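Local atomic coordinates of polymeric Immunoglobulin Receptor (Oncorhynchus mykiss, PDB entry 5F1S), a protein that binds polymeric immunoglobulins in mucosal immunity, its ectodomain probably giving rise to secretory component. Residues V2-D7 and V16-H21; W33-V38 and G86-G91; S122-T127 and L208-S213; T127-Q132 and V181-L186. All blocks are in the same frame, centred on the assembly; numbering follows the deposited sequence.

Overall arrangement
The chain folds into two immunoglobulin V-set domains joined in series. Contact 1 closes the first, short loop, where strand 16-22 returns alongside residues 2-7 at the edge of one sheet. Contact 2 opens later and closes a longer loop in the other sheet, pairing strands 31-35 and 86-92. The disulfide Cys20-Cys90 ties these two contacts together across the sandwich. In the second domain, contact 3 joins residues 122-127 to the C-terminal end of strand 201-210, in parallel. Contact 4 is nested inside that loop and pairs strands 129-135 and 178-183 in the opposite sheet. Contacts 3 and 4 share Thr127. Centres of contacts 1 and 3 lie about 40 Å apart.

Contact 1. Residues V2-D7 and V16-H21; sequences VTTVGD and VMIPCH
Thr3 and His21 form an antiparallel hydrogen-bonded pair at the edge of a V-set immunoglobulin sheet, where the N-terminal strand 2-3 (strand A) meets strand 16-22 (strand B). Thr3 N gives a hydrogen bond to His21 O at 2.9 Å. His21 N returns one to Thr3 O, also at 2.9 Å and nearly in line with the carbonyl bond. The side chains of both residues stand on the same face of the sheet, with Thr3 OG1 beside His21 CB.

Next along the chain, Thr4 binds through its side chain. Its CB lies 3.4 Å from Pro19 O and also packs on the sulfur of Cys90. From CB the hydroxyl branch leaves opposite the backbone N (chi1 -172°), which carries OG1 to strand 16-22. OG1 donates a 2.8 Å hydrogen bond to Pro19 O, reaching it from above the carbonyl plane, 41° out. The same OG1 touches Ile18 CG2 at 3.4 Å. Thus one hydroxyl replaces the next backbone bond as the chain peels away from strand B. It then crosses to the other sheet, where strand 8-11 runs along strand 103-111. This crossing of the first strand between sheets is characteristic of V-set domains. Val5 crosses Pro19 at about a right angle, with Val5 CG1 3.7 Å from both Pro19 CG and Pro19 CD.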
loop_
_atom_site.group_PDB
_atom_site.type_symbol
_atom_site.label_atom_id
_atom_site.label_comp_id
_atom_site.label_asym_id
_atom_site.label_seq_id
_atom_site.Cartn_x
_atom_site.Cartn_y
_atom_site.Cartn_z
ATOM N N VAL A 2 -20.851 12.397 -7.257
ATOM C CA VAL A 2 -19.466 12.415 -6.787
ATOM C C VAL A 2 -19.085 10.971 -6.523
ATOM O O VAL A 2 -19.884 10.231 -5.956
ATOM C CB VAL A 2 -19.297 13.246 -5.507
ATOM C CG1 VAL A 2 -17.865 13.094 -4.957
ATOM C CG2 VAL A 2 -19.698 14.702 -5.798
ATOM N N THR A 3 -17.921 10.558 -6.996
ATOM C CA THR A 3 -17.509 9.164 -6.865
ATOM C C THR A 3 -16.031 9.103 -6.508
ATOM O O THR A 3 -15.246 10.002 -6.821
ATOM C CB THR A 3 -17.735 8.364 -8.147
ATOM O OG1 THR A 3 -16.969 8.916 -9.209
ATOM C CG2 THR A 3 -19.172 8.435 -8.597
ATOM N N THR A 4 -15.643 7.974 -5.938
ATOM C CA THR A 4 -14.263 7.789 -5.576
ATOM C C THR A 4 -13.945 6.300 -5.661
ATOM O O THR A 4 -14.738 5.502 -6.173
ATOM C CB THR A 4 -13.975 8.386 -4.192
ATOM O OG1 THR A 4 -12.585 8.368 -3.933
ATOM C CG2 THR A 4 -14.655 7.601 -3.057
ATOM N N VAL A 5 -12.748 5.953 -5.247
ATOM C CA VAL A 5 -12.250 4.589 -5.373
ATOM C C VAL A 5 -12.849 3.694 -4.297
ATOM O O VAL A 5 -13.441 4.170 -3.328
ATOM C CB VAL A 5 -10.721 4.555 -5.279
ATOM C CG1 VAL A 5 -10.094 5.363 -6.442
ATOM C CG2 VAL A 5 -10.244 5.137 -3.942
ATOM N N GLY A 6 -12.602 2.381 -4.417
ATOM C CA GLY A 6 -13.113 1.455 -3.434
ATOM C C GLY A 6 -12.262 1.423 -2.183
ATOM O O GLY A 6 -11.218 2.052 -2.097
ATOM N N ASP A 7 -12.726 0.669 -1.192
ATOM C CA ASP A 7 -12.065 0.687 0.110
ATOM C C ASP A 7 -10.600 0.293 -0.052
ATOM O O ASP A 7 -10.247 -0.524 -0.900
ATOM C CB ASP A 7 -12.771 -0.258 1.080
ATOM C CG ASP A 7 -14.193 0.151 1.351
ATOM O OD1 ASP A 7 -14.544 1.344 1.172
ATOM O OD2 ASP A 7 -14.969 -0.719 1.798
ATOM N N VAL A 16 -1.600 7.849 0.700
ATOM C CA VAL A 16 -2.604 7.547 -0.308
ATOM C C VAL A 16 -2.933 8.804 -1.103
ATOM O O VAL A 16 -2.855 9.921 -0.598
ATOM C CB VAL A 16 -3.905 6.953 0.275
ATOM C CG1 VAL A 16 -3.632 5.580 0.922
ATOM C CG2 VAL A 16 -4.559 7.895 1.258
ATOM N N MET A 17 -3.311 8.585 -2.351
ATOM C CA MET A 17 -3.729 9.635 -3.271
ATOM C C MET A 17 -5.106 9.226 -3.763
ATOM O O MET A 17 -5.218 8.207 -4.451
ATOM C CB MET A 17 -2.753 9.790 -4.447
ATOM C CG MET A 17 -3.194 10.839 -5.424
ATOM S SD MET A 17 -2.022 10.876 -6.881
ATOM C CE MET A 17 -2.427 9.422 -7.681
ATOM N N ILE A 18 -6.133 9.987 -3.397
ATOM C CA ILE A 18 -7.526 9.597 -3.569
ATOM C C ILE A 18 -8.166 10.567 -4.558
ATOM O O ILE A 18 -8.286 11.756 -4.239
ATOM C CB ILE A 18 -8.285 9.615 -2.233
ATOM C CG1 ILE A 18 -7.632 8.567 -1.326
ATOM C CG2 ILE A 18 -9.737 9.345 -2.444
ATOM C CD1 ILE A 18 -7.982 8.751 0.110
ATOM N N PRO A 19 -8.655 10.090 -5.704
ATOM C CA PRO A 19 -9.467 10.947 -6.595
ATOM C C PRO A 19 -10.918 11.000 -6.159
ATOM O O PRO A 19 -11.587 9.958 -6.040
ATOM C CB PRO A 19 -9.336 10.255 -7.957
ATOM C CG PRO A 19 -9.272 8.751 -7.575
ATOM C CD PRO A 19 -8.477 8.731 -6.279
ATOM N N CYS A 20 -11.448 12.218 -6.105
ATOM C CA CYS A 20 -12.859 12.479 -5.896
ATOM C C CYS A 20 -13.368 13.103 -7.180
ATOM O O CYS A 20 -13.200 14.318 -7.385
ATOM C CB CYS A 20 -13.076 13.425 -4.717
ATOM S SG CYS A 20 -12.551 12.789 -3.073
ATOM N N HIS A 21 -13.990 12.289 -8.024
ATOM C CA HIS A 21 -14.492 12.748 -9.310
ATOM C C HIS A 21 -15.898 13.317 -9.127
ATOM O O HIS A 21 -16.679 12.853 -8.299
ATOM C CB HIS A 21 -14.506 11.634 -10.367
ATOM C CG HIS A 21 -13.143 11.303 -10.920
ATOM N ND1 HIS A 21 -12.605 11.912 -12.040
ATOM C CD2 HIS A 21 -12.210 10.440 -10.480
ATOM C CE1 HIS A 21 -11.399 11.418 -12.268
ATOM N NE2 HIS A 21 -11.152 10.509 -11.346
#

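Contact 2. Residues W33-V38 and G86-G91; sequences WCRGSV and GWYWCG
Trp33, Cys34 and Arg35 pair with Cys90, Trp89 and Tyr88 in an antiparallel strand contact at the centre of one V-set sheet, between strands C and F. Cys34 and Trp89 exchange two backbone hydrogen bonds, and Gly36 N adds a third to Trp87 O.

On the inner face, Tyr88 CB packs against the Trp33 ring, 3.4 Å from Trp33 CZ2. The Trp33 and Tyr88 rings are nearly parallel (13°) but slid apart, so they barely overlap. Cys90 SG comes at the edge of the Trp33 ring, 3.9 Å from CZ3. The extended Arg35 chain passes over the Tyr88 ring in a CH-pi contact from CG. Arg35 NH2 then bonds Glu83 O, and Tyr88 OH bonds Asp84 O.

On the other face, Trp89 NE1 donates to Gly36 O at 2.7 Å, with the oxygen near the indole plane. This bond links Trp89 to the loop after strand C.

Cys90 is disulfide-bonded to Cys20 in the facing sheet, the V-set core bridge, and Cys34 to Cys42 just before strand 43-47. The pair lies between strands 43-47 and 103-111, and Val75 and Met77 of strand 72-77 cover Trp33.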
loop_
_atom_site.group_PDB
_atom_site.type_symbol
_atom_site.label_atom_id
_atom_site.label_comp_id
_atom_site.label_asym_id
_atom_site.label_seq_id
_atom_site.Cartn_x
_atom_site.Cartn_y
_atom_site.Cartn_z
ATOM N N TRP A 33 -12.862 17.312 2.295
ATOM C CA TRP A 33 -12.548 15.936 2.674
ATOM C C TRP A 33 -12.881 15.792 4.147
ATOM O O TRP A 33 -12.374 16.560 4.970
ATOM C CB TRP A 33 -11.075 15.645 2.413
ATOM C CG TRP A 33 -10.566 14.315 2.752
ATOM C CD1 TRP A 33 -9.663 13.994 3.737
ATOM C CD2 TRP A 33 -10.870 13.100 2.076
ATOM N NE1 TRP A 33 -9.407 12.658 3.716
ATOM C CE2 TRP A 33 -10.087 12.090 2.664
ATOM C CE3 TRP A 33 -11.694 12.780 0.996
ATOM C CZ2 TRP A 33 -10.151 10.765 2.253
ATOM C CZ3 TRP A 33 -11.733 11.473 0.560
ATOM C CH2 TRP A 33 -10.972 10.475 1.195
ATOM N N CYS A 34 -13.750 14.823 4.468
ATOM C CA CYS A 34 -14.393 14.683 5.769
ATOM C C CYS A 34 -14.024 13.309 6.344
ATOM O O CYS A 34 -13.885 12.356 5.590
ATOM C CB CYS A 34 -15.956 14.790 5.634
ATOM S SG CYS A 34 -16.683 15.939 6.858
ATOM N N ARG A 35 -13.887 13.203 7.666
ATOM C CA ARG A 35 -13.680 11.914 8.340
ATOM C C ARG A 35 -14.852 11.607 9.266
ATOM O O ARG A 35 -15.279 12.485 10.033
ATOM C CB ARG A 35 -12.390 11.946 9.128
ATOM C CG ARG A 35 -12.070 10.601 9.761
ATOM C CD ARG A 35 -10.833 10.652 10.601
ATOM N NE ARG A 35 -10.642 9.281 11.099
ATOM C CZ ARG A 35 -9.641 8.904 11.883
ATOM N NH1 ARG A 35 -8.732 9.789 12.278
ATOM N NH2 ARG A 35 -9.565 7.639 12.285
ATOM N N GLY A 36 -15.334 10.372 9.210
ATOM C CA GLY A 36 -16.379 9.868 10.101
ATOM C C GLY A 36 -17.203 8.811 9.394
ATOM O O GLY A 36 -17.324 8.775 8.170
ATOM N N SER A 37 -17.800 7.897 10.191
ATOM C CA SER A 37 -18.641 6.858 9.600
ATOM C C SER A 37 -19.994 7.397 9.149
ATOM O O SER A 37 -20.686 6.749 8.355
ATOM C CB SER A 37 -18.854 5.718 10.594
ATOM O OG SER A 37 -19.181 6.257 11.854
ATOM N N VAL A 38 -20.382 8.569 9.623
ATOM C CA VAL A 38 -21.714 9.115 9.387
ATOM C C VAL A 38 -21.528 10.490 8.781
ATOM O O VAL A 38 -20.928 11.360 9.416
ATOM C CB VAL A 38 -22.513 9.189 10.705
ATOM C CG1 VAL A 38 -23.887 9.820 10.513
ATOM C CG2 VAL A 38 -22.625 7.811 11.302
ATOM N N GLY A 86 -10.462 4.273 9.112
ATOM C CA GLY A 86 -11.863 4.612 9.241
ATOM C C GLY A 86 -12.454 5.114 7.941
ATOM O O GLY A 86 -11.867 4.991 6.855
ATOM N N TRP A 87 -13.660 5.620 8.086
ATOM C CA TRP A 87 -14.419 6.104 6.948
ATOM C C TRP A 87 -14.098 7.571 6.676
ATOM O O TRP A 87 -13.979 8.375 7.613
ATOM C CB TRP A 87 -15.920 5.935 7.213
ATOM C CG TRP A 87 -16.347 4.502 7.110
ATOM C CD1 TRP A 87 -16.510 3.618 8.137
ATOM C CD2 TRP A 87 -16.645 3.789 5.913
ATOM N NE1 TRP A 87 -16.893 2.404 7.644
ATOM C CE2 TRP A 87 -17.001 2.474 6.286
ATOM C CE3 TRP A 87 -16.652 4.128 4.552
ATOM C CZ2 TRP A 87 -17.325 1.490 5.345
ATOM C CZ3 TRP A 87 -17.014 3.143 3.609
ATOM C CH2 TRP A 87 -17.331 1.840 4.016
ATOM N N TYR A 88 -14.013 7.892 5.388
ATOM C CA TYR A 88 -13.782 9.246 4.894
ATOM C C TYR A 88 -14.758 9.572 3.767
ATOM O O TYR A 88 -15.301 8.679 3.101
ATOM C CB TYR A 88 -12.355 9.378 4.388
ATOM C CG TYR A 88 -11.306 9.301 5.470
ATOM C CD1 TYR A 88 -10.889 8.069 5.978
ATOM C CD2 TYR A 88 -10.760 10.448 6.001
ATOM C CE1 TYR A 88 -9.908 8.003 6.955
ATOM C CE2 TYR A 88 -9.787 10.397 6.998
ATOM C CZ TYR A 88 -9.375 9.163 7.471
ATOM O OH TYR A 88 -8.412 9.134 8.440
ATOM N N TRP A 89 -14.987 10.877 3.561
ATOM C CA TRP A 89 -15.954 11.359 2.564
ATOM C C TRP A 89 -15.358 12.445 1.683
ATOM O O TRP A 89 -14.748 13.367 2.192
ATOM C CB TRP A 89 -17.209 11.960 3.212
ATOM C CG TRP A 89 -17.907 11.028 4.090
ATOM C CD1 TRP A 89 -17.543 10.687 5.383
ATOM C CD2 TRP A 89 -19.077 10.276 3.794
ATOM N NE1 TRP A 89 -18.433 9.781 5.883
ATOM C CE2 TRP A 89 -19.365 9.494 4.931
ATOM C CE3 TRP A 89 -19.906 10.151 2.666
ATOM C CZ2 TRP A 89 -20.467 8.635 4.983
ATOM C CZ3 TRP A 89 -20.973 9.287 2.723
ATOM C CH2 TRP A 89 -21.243 8.543 3.883
ATOM N N CYS A 90 -15.481 12.267 0.371
ATOM C CA CYS A 90 -15.403 13.344 -0.618
ATOM C C CYS A 90 -16.652 14.190 -0.498
ATOM O O CYS A 90 -17.748 13.626 -0.479
ATOM C CB CYS A 90 -15.395 12.764 -2.041
ATOM S SG CYS A 90 -14.149 11.618 -2.544
ATOM N N GLY A 91 -16.519 15.518 -0.441
ATOM C CA GLY A 91 -17.697 16.387 -0.432
ATOM C C GLY A 91 -17.562 17.591 -1.352
ATOM O O GLY A 91 -16.469 18.107 -1.581
#

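Contact 3. Residues S122-T127 and L208-S213; sequences SGEEGT and LVTPPS
Chi1 of -70° places Glu124 CG opposite its own carbonyl carbon, and the chain runs on extended (chi2 -161°), so the carboxylate reaches Ser213 beyond the end of the opposing strand. The contact is the parallel pairing of strands 120-124 and 201-210, the A' and G strands of a V-set domain. Ser122, Gly123 and Glu124 lie beside Leu208, Val209 and Thr210.

Three backbone hydrogen bonds carry the pairing. Gly123 N donates to Leu208 O at 3.1 Å, and Thr210 N to Gly123 O at 2.9 Å. Glu125 N then gives a 2.8 Å bond to Thr210 O, just where strand A' ends.

Two donors of Ser213 grip one carboxylate oxygen. Ser213 OG meets Glu124 OE1 at 3.3 Å on the syn lone pair. Ser213 N comes to the same OE1 at 3.2 Å from above the carboxylate plane, 56° out. The Glu124 CG methylene meanwhile rests against Thr210 OG1. Without the Glu124 carboxylate, as with an alanine here, both Ser213 donors would probably lose this acceptor, leaving Ser213 less firmly held.

The next residues turn back in a type II beta turn from Glu124 to Thr127. Glu125 points along Pro212 and ends in a salt bridge to Arg188, while Val209 CG1 packs 3.6 Å from Glu125 CA. Glu124 O closes the turn with two bonds, from Thr127 N and from Thr127 OG1, the latter at 2.7 Å in the carbonyl plane, on a lone pair.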
loop_
_atom_site.group_PDB
_atom_site.type_symbol
_atom_site.label_atom_id
_atom_site.label_comp_id
_atom_site.label_asym_id
_atom_site.label_seq_id
_atom_site.Cartn_x
_atom_site.Cartn_y
_atom_site.Cartn_z
ATOM N N SER A 122 7.051 -16.505 -10.872
ATOM C CA SER A 122 7.513 -17.650 -11.630
ATOM C C SER A 122 8.703 -17.266 -12.506
ATOM O O SER A 122 8.866 -16.112 -12.918
ATOM C CB SER A 122 6.414 -18.261 -12.507
ATOM O OG SER A 122 5.998 -17.320 -13.443
ATOM N N GLY A 123 9.532 -18.263 -12.770
ATOM C CA GLY A 123 10.658 -18.082 -13.672
ATOM C C GLY A 123 11.220 -19.419 -14.108
ATOM O O GLY A 123 11.088 -20.434 -13.420
ATOM N N GLU A 124 11.875 -19.396 -15.259
ATOM C CA GLU A 124 12.512 -20.587 -15.785
ATOM C C GLU A 124 13.695 -20.972 -14.926
ATOM O O GLU A 124 14.416 -20.109 -14.417
ATOM C CB GLU A 124 13.016 -20.346 -17.207
ATOM C CG GLU A 124 11.941 -20.216 -18.220
ATOM C CD GLU A 124 12.451 -20.432 -19.630
ATOM O OE1 GLU A 124 13.690 -20.637 -19.818
ATOM O OE2 GLU A 124 11.585 -20.406 -20.530
ATOM N N GLU A 125 13.897 -22.273 -14.780
ATOM C CA GLU A 125 15.101 -22.784 -14.155
ATOM C C GLU A 125 16.330 -22.124 -14.775
ATOM O O GLU A 125 16.408 -21.928 -15.993
ATOM C CB GLU A 125 15.169 -24.285 -14.325
ATOM C CG GLU A 125 16.391 -24.909 -13.781
ATOM C CD GLU A 125 16.216 -26.385 -13.673
ATOM O OE1 GLU A 125 15.736 -26.869 -12.618
ATOM O OE2 GLU A 125 16.546 -27.064 -14.659
ATOM N N GLY A 126 17.260 -21.727 -13.913
ATOM C CA GLY A 126 18.478 -21.072 -14.333
ATOM C C GLY A 126 18.403 -19.569 -14.487
ATOM O O GLY A 126 19.436 -18.939 -14.761
ATOM N N THR A 127 17.239 -18.966 -14.306
ATOM C CA THR A 127 17.102 -17.527 -14.384
ATOM C C THR A 127 16.897 -16.943 -12.988
ATOM O O THR A 127 16.819 -17.673 -11.998
ATOM C CB THR A 127 15.934 -17.146 -15.290
ATOM O OG1 THR A 127 14.703 -17.473 -14.626
ATOM C CG2 THR A 127 16.016 -17.932 -16.622
ATOM N N LEU A 208 7.282 -20.443 -8.417
ATOM C CA LEU A 208 7.129 -21.539 -9.363
ATOM C C LEU A 208 8.299 -21.515 -10.322
ATOM O O LEU A 208 8.433 -20.563 -11.089
ATOM C CB LEU A 208 5.824 -21.400 -10.130
ATOM C CG LEU A 208 5.608 -22.469 -11.199
ATOM C CD1 LEU A 208 5.556 -23.825 -10.584
ATOM C CD2 LEU A 208 4.334 -22.141 -11.941
ATOM N N VAL A 209 9.102 -22.568 -10.323
ATOM C CA VAL A 209 10.223 -22.682 -11.242
ATOM C C VAL A 209 9.758 -23.561 -12.397
ATOM O O VAL A 209 9.328 -24.698 -12.183
ATOM C CB VAL A 209 11.459 -23.291 -10.563
ATOM C CG1 VAL A 209 12.665 -23.314 -11.518
ATOM C CG2 VAL A 209 11.839 -22.476 -9.307
ATOM N N THR A 210 9.853 -23.043 -13.597
ATOM C CA THR A 210 9.382 -23.763 -14.757
ATOM C C THR A 210 10.565 -24.333 -15.514
ATOM O O THR A 210 11.720 -24.004 -15.234
ATOM C CB THR A 210 8.559 -22.834 -15.633
ATOM O OG1 THR A 210 9.400 -21.788 -16.124
ATOM C CG2 THR A 210 7.389 -22.240 -14.815
ATOM N N PRO A 211 10.324 -25.234 -16.464
ATOM C CA PRO A 211 11.448 -25.919 -17.115
ATOM C C PRO A 211 12.282 -24.962 -17.936
ATOM O O PRO A 211 11.756 -24.002 -18.527
ATOM C CB PRO A 211 10.757 -26.961 -18.020
ATOM C CG PRO A 211 9.399 -27.191 -17.388
ATOM C CD PRO A 211 9.028 -25.858 -16.759
ATOM N N PRO A 212 13.576 -25.211 -18.064
ATOM C CA PRO A 212 14.384 -24.411 -18.984
ATOM C C PRO A 212 13.883 -24.623 -20.408
ATOM O O PRO A 212 13.463 -25.732 -20.767
ATOM C CB PRO A 212 15.793 -24.965 -18.778
ATOM C CG PRO A 212 15.561 -26.371 -18.364
ATOM C CD PRO A 212 14.281 -26.422 -17.623
ATOM N N SER A 213 13.909 -23.558 -21.203
ATOM C CA SER A 213 13.424 -23.626 -22.575
ATOM C C SER A 213 14.580 -23.915 -23.524
ATOM O O SER A 213 15.759 -23.707 -23.210
ATOM C CB SER A 213 12.717 -22.343 -22.976
ATOM O OG SER A 213 13.641 -21.277 -23.018
#

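Contact 4. Residues T127-Q132 and V181-L186; sequences TSVTVQ and VTLKGL
The antiparallel B and E strands of the second V-set domain meet here, with Val129 facing Leu183, Thr130 facing Thr182 and Val131 facing Val181. Val131 and Val181 form a hydrogen-bonded pair, each N donating to the other's O at 2.8 Å. Val129 and Leu183 form another. Leu186 N donates to Thr127 O at 2.9 Å, and this bond joins the two chains beyond the strand end. Ser128 OG also lies by Lys184 O, but their spacing is too short to be trusted in detail.

The two faces differ. On the inner face the valines and Leu183 are joined by Leu186, whose CD1 meets Val129 CG1 at 3.8 Å. Those two side chains cross at about a right angle. On the outer face Thr130 and Thr182 lie side by side and point the same way. Thr130 CG2 stands anti to the carbonyl carbon (chi1 62°), which turns this methyl to Thr182 OG1, 3.2 Å away. Thr182 CG2 lies 3.9 Å from the same methyl. Exchanging Thr182 for an alanine removes OG1 and CG2, so the Thr130 methyl would probably keep only the CB of that residue beside it, with a shallow gap opened on this face.

Lys184 NZ is held outside the contact, by a hydrogen bond to Asp166 O and a salt bridge to Glu165. Strand 129-135 has strand 114-116 on its other side, and strand 178-183 has strand 169-173. Across the sandwich, Trp146 of strand 144-148 packs on Val131, Val181 and Leu183, and strand 201-210 covers Val131, Leu183 and Leu186.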
loop_
_atom_site.group_PDB
_atom_site.type_symbol
_atom_site.label_atom_id
_atom_site.label_comp_id
_atom_site.label_asym_id
_atom_site.label_seq_id
_atom_site.Cartn_x
_atom_site.Cartn_y
_atom_site.Cartn_z
ATOM N N THR A 127 17.239 -18.966 -14.306
ATOM C CA THR A 127 17.102 -17.527 -14.384
ATOM C C THR A 127 16.897 -16.943 -12.988
ATOM O O THR A 127 16.819 -17.673 -11.998
ATOM C CB THR A 127 15.934 -17.146 -15.290
ATOM O OG1 THR A 127 14.703 -17.473 -14.626
ATOM C CG2 THR A 127 16.016 -17.932 -16.622
ATOM N N SER A 128 16.855 -15.605 -12.924
ATOM C CA SER A 128 16.746 -14.890 -11.659
ATOM C C SER A 128 15.364 -14.288 -11.532
ATOM O O SER A 128 14.789 -13.830 -12.517
ATOM C CB SER A 128 17.762 -13.745 -11.534
ATOM O OG SER A 128 19.064 -14.271 -11.514
ATOM N N VAL A 129 14.864 -14.236 -10.293
ATOM C CA VAL A 129 13.628 -13.522 -10.003
ATOM C C VAL A 129 13.816 -12.735 -8.720
ATOM O O VAL A 129 14.686 -13.039 -7.899
ATOM C CB VAL A 129 12.409 -14.463 -9.888
ATOM C CG1 VAL A 129 12.150 -15.094 -11.226
ATOM C CG2 VAL A 129 12.628 -15.532 -8.828
ATOM N N THR A 130 12.985 -11.712 -8.562
ATOM C CA THR A 130 12.995 -10.866 -7.379
ATOM C C THR A 130 11.604 -10.802 -6.775
ATOM O O THR A 130 10.605 -10.735 -7.481
ATOM C CB THR A 130 13.471 -9.487 -7.674
ATOM O OG1 THR A 130 12.575 -8.889 -8.607
ATOM C CG2 THR A 130 14.885 -9.573 -8.218
ATOM N N VAL A 131 11.574 -10.881 -5.460
ATOM C CA VAL A 131 10.376 -10.754 -4.645
ATOM C C VAL A 131 10.503 -9.437 -3.906
ATOM O O VAL A 131 11.551 -9.169 -3.307
ATOM C CB VAL A 131 10.270 -11.916 -3.641
ATOM C CG1 VAL A 131 9.068 -11.753 -2.725
ATOM C CG2 VAL A 131 10.252 -13.280 -4.337
ATOM N N GLN A 132 9.455 -8.630 -3.923
ATOM C CA GLN A 132 9.497 -7.352 -3.226
ATOM C C GLN A 132 8.560 -7.415 -2.031
ATOM O O GLN A 132 7.332 -7.432 -2.185
ATOM C CB GLN A 132 9.139 -6.166 -4.112
ATOM C CG GLN A 132 9.534 -4.857 -3.341
ATOM C CD GLN A 132 9.545 -3.609 -4.203
ATOM O OE1 GLN A 132 9.426 -3.679 -5.426
ATOM N NE2 GLN A 132 9.705 -2.462 -3.565
ATOM N N VAL A 181 14.123 -9.630 -2.268
ATOM C CA VAL A 181 14.792 -10.919 -2.174
ATOM C C VAL A 181 15.051 -11.330 -3.614
ATOM O O VAL A 181 14.110 -11.491 -4.397
ATOM C CB VAL A 181 13.961 -11.976 -1.420
ATOM C CG1 VAL A 181 14.693 -13.337 -1.345
ATOM C CG2 VAL A 181 13.590 -11.519 -0.022
ATOM N N THR A 182 16.318 -11.464 -3.988
ATOM C CA THR A 182 16.666 -11.896 -5.334
ATOM C C THR A 182 17.123 -13.343 -5.271
ATOM O O THR A 182 18.084 -13.657 -4.568
ATOM C CB THR A 182 17.755 -11.005 -5.946
ATOM O OG1 THR A 182 17.248 -9.683 -6.057
ATOM C CG2 THR A 182 18.112 -11.493 -7.347
ATOM N N LEU A 183 16.388 -14.224 -5.958
ATOM C CA LEU A 183 16.772 -15.617 -6.157
ATOM C C LEU A 183 17.589 -15.653 -7.443
ATOM O O LEU A 183 17.056 -15.414 -8.529
ATOM C CB LEU A 183 15.534 -16.506 -6.251
ATOM C CG LEU A 183 14.522 -16.238 -5.129
ATOM C CD1 LEU A 183 13.334 -17.202 -5.202
ATOM C CD2 LEU A 183 15.141 -16.403 -3.831
ATOM N N LYS A 184 18.898 -15.895 -7.309
ATOM C CA LYS A 184 19.832 -15.546 -8.368
ATOM C C LYS A 184 19.836 -16.563 -9.495
ATOM O O LYS A 184 20.049 -16.186 -10.660
ATOM C CB LYS A 184 21.235 -15.403 -7.781
ATOM C CG LYS A 184 21.534 -13.991 -7.336
ATOM C CD LYS A 184 22.334 -13.938 -6.039
ATOM C CE LYS A 184 23.782 -14.175 -6.234
ATOM N NZ LYS A 184 24.564 -13.529 -5.134
ATOM N N GLY A 185 19.602 -17.833 -9.186
ATOM C CA GLY A 185 19.571 -18.841 -10.229
ATOM C C GLY A 185 18.689 -20.015 -9.858
ATOM O O GLY A 185 19.121 -20.969 -9.204
ATOM N N LEU A 186 17.441 -19.947 -10.297
ATOM C CA LEU A 186 16.415 -20.870 -9.822
ATOM C C LEU A 186 16.743 -22.311 -10.179
ATOM O O LEU A 186 17.175 -22.607 -11.287
ATOM C CB LEU A 186 15.064 -20.484 -10.434
ATOM C CG LEU A 186 14.469 -19.145 -9.950
ATOM C CD1 LEU A 186 13.385 -18.692 -10.866
ATOM C CD2 LEU A 186 13.926 -19.221 -8.506
#